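PDB 3DCZ: putative RnfG subunit of electron transport complex from Thermotoga maritima, which probably serves as an FMN-binding part of a membrane complex that couples electron transfer to ion translocation across the membrane. Local coordinates for residues G55-V60 with L70-E75. Sequence-based numbering, arbitrary orientation. Where two conformers were deposited one is given.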
loop_
_atom_site.group_PDB
_atom_site.type_symbol
_atom_site.label_atom_id
_atom_site.label_comp_id
_atom_site.label_asym_id
_atom_site.label_seq_id
_atom_site.Cartn_x
_atom_site.Cartn_y
_atom_site.Cartn_z
ATOM N N GLY A 55 -11.079 10.917 10.265
ATOM C CA GLY A 55 -10.306 10.977 11.482
ATOM C C GLY A 55 -8.844 10.761 11.158
ATOM O O GLY A 55 -8.496 9.809 10.464
ATOM N N ILE A 56 -7.982 11.658 11.644
ATOM C CA ILE A 56 -6.556 11.599 11.343
ATOM C C ILE A 56 -5.801 10.696 12.320
ATOM O O ILE A 56 -4.634 10.383 12.100
ATOM C CB ILE A 56 -5.928 13.035 11.351
ATOM C CG1 ILE A 56 -4.543 13.083 10.685
ATOM C CG2 ILE A 56 -5.810 13.535 12.789
ATOM C CD1 ILE A 56 -4.325 12.471 9.334
ATOM N N GLU A 57 -6.463 10.263 13.391
ATOM C CA GLU A 57 -5.849 9.328 14.313
ATOM C C GLU A 57 -5.447 8.041 13.607
ATOM O O GLU A 57 -5.930 7.748 12.519
ATOM C CB GLU A 57 -6.818 8.979 15.441
ATOM C CG GLU A 57 -7.874 7.926 15.111
ATOM C CD GLU A 57 -9.119 8.417 14.408
ATOM O OE1 GLU A 57 -9.261 9.617 14.156
ATOM O OE2 GLU A 57 -9.982 7.551 14.149
ATOM N N THR A 58 -4.530 7.319 14.229
ATOM C CA THR A 58 -4.201 5.949 13.800
ATOM C C THR A 58 -4.620 5.010 14.912
ATOM O O THR A 58 -4.202 5.181 16.048
ATOM C CB THR A 58 -2.715 5.788 13.430
ATOM O OG1 THR A 58 -2.433 6.622 12.290
ATOM C CG2 THR A 58 -2.361 4.350 13.088
ATOM N N VAL A 59 -5.464 4.048 14.537
ATOM C CA VAL A 59 -6.010 3.045 15.442
ATOM C C VAL A 59 -5.786 1.644 14.869
ATOM O O VAL A 59 -5.681 1.477 13.665
ATOM C CB VAL A 59 -7.509 3.282 15.668
ATOM C CG1 VAL A 59 -7.710 4.559 16.443
ATOM C CG2 VAL A 59 -8.257 3.335 14.320
ATOM N N VAL A 60 -5.673 0.644 15.738
ATOM C CA VAL A 60 -5.595 -0.743 15.251
ATOM C C VAL A 60 -6.964 -1.206 14.731
ATOM O O VAL A 60 -7.988 -1.159 15.463
ATOM C CB VAL A 60 -5.125 -1.702 16.330
ATOM C CG1 VAL A 60 -5.201 -3.172 15.827
ATOM C CG2 VAL A 60 -3.699 -1.320 16.809
ATOM N N LEU A 70 -3.723 -1.123 10.439
ATOM C CA LEU A 70 -4.028 0.118 11.124
ATOM C C LEU A 70 -5.025 0.939 10.346
ATOM O O LEU A 70 -4.936 1.055 9.124
ATOM C CB LEU A 70 -2.739 0.890 11.299
ATOM C CG LEU A 70 -1.632 0.174 12.056
ATOM C CD1 LEU A 70 -0.289 0.913 11.908
ATOM C CD2 LEU A 70 -1.992 0.099 13.536
ATOM N N GLY A 71 -5.973 1.527 11.058
ATOM C CA GLY A 71 -6.996 2.360 10.416
ATOM C C GLY A 71 -6.911 3.788 10.921
ATOM O O GLY A 71 -5.947 4.182 11.570
ATOM N N PRO A 72 -7.935 4.590 10.625
ATOM C CA PRO A 72 -9.128 4.229 9.896
ATOM C C PRO A 72 -8.907 3.741 8.488
ATOM O O PRO A 72 -7.889 4.030 7.864
ATOM C CB PRO A 72 -9.891 5.580 9.802
ATOM C CG PRO A 72 -9.368 6.400 10.852
ATOM C CD PRO A 72 -7.948 6.001 11.060
ATOM N N LEU A 73 -9.899 3.007 7.986
ATOM C CA LEU A 73 -9.954 2.667 6.575
ATOM C C LEU A 73 -10.446 3.944 5.883
ATOM O O LEU A 73 -11.600 4.335 6.054
ATOM C CB LEU A 73 -10.956 1.524 6.377
ATOM C CG LEU A 73 -11.158 1.112 4.932
ATOM C CD1 LEU A 73 -9.851 0.687 4.283
ATOM C CD2 LEU A 73 -12.190 0.011 4.851
ATOM N N TYR A 74 -9.600 4.606 5.113
ATOM C CA TYR A 74 -10.004 5.792 4.368
ATOM C C TYR A 74 -10.510 5.367 2.993
ATOM O O TYR A 74 -9.837 4.600 2.292
ATOM C CB TYR A 74 -8.818 6.739 4.169
ATOM C CG TYR A 74 -8.242 7.230 5.467
ATOM C CD1 TYR A 74 -8.867 8.226 6.203
ATOM C CD2 TYR A 74 -7.070 6.697 5.960
ATOM C CE1 TYR A 74 -8.317 8.693 7.408
ATOM C CE2 TYR A 74 -6.518 7.140 7.159
ATOM C CZ TYR A 74 -7.133 8.145 7.881
ATOM O OH TYR A 74 -6.627 8.616 9.106
ATOM N N GLU A 75 -11.684 5.869 2.620
ATOM C CA GLU A 75 -12.328 5.536 1.360
ATOM C C GLU A 75 -12.391 6.724 0.437
ATOM O O GLU A 75 -12.661 7.849 0.884
ATOM C CB GLU A 75 -13.755 5.145 1.620
ATOM C CG GLU A 75 -13.916 3.929 2.514
ATOM C CD GLU A 75 -15.365 3.518 2.627
ATOM O OE1 GLU A 75 -15.826 2.797 1.728
ATOM O OE2 GLU A 75 -16.052 3.934 3.570
#
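Gly55 O takes the hydroxyl of Tyr74 in a short hydrogen bond, OH to O 2.6 Å, with the oxygen approached in its carbonyl plane and lying at the edge of the ring. Gly55 is the first residue to leave the helix 44-54, and its positive phi of 127° suits a glycine. Lys24 NZ bonds Tyr74 OH, Ile56 O and Thr58 OG1, so one amine ties the tyrosine to the segment 55-60 at two further points. The CA of Ile56 lies beside the hydroxyl, while the side chain leans on Val51 of the helix. Glu57 curls back toward Pro72: with chi1 at 81°, CG is tucked in over its own backbone, and the chain then folds at chi2 to bring OE2 to 3.5 Å from Pro72 CG. Glu57 O sits against the ring carbon next to the proline nitrogen, 3.0 Å from Pro72 CD. Pro72 follows a cis peptide bond, just where the chain turns a corner at Gly71, and its CB lies above the rim of one face of the Tyr74 ring. The two segments pair from Val59 onward, as the edge hairpin of the five-stranded antiparallel sheet, strand 59-64 against strand 67-77. Just before it, the methyl CG2 of Thr58 packs across Leu70 CB at 3.9 Å. Val59 and Gly71 form the hydrogen-bonded antiparallel pair: Val59 N gives to Gly71 O at 3.0 Å from above the carbonyl plane, and Gly71 N returns a tighter bond of 2.6 Å to Val59 O. Val60 and Leu70 make the non-hydrogen-bonded pair next along; their side chains diverge, yet the methyls Val60 CG2 and Leu70 CD2 still come within 4.0 Å.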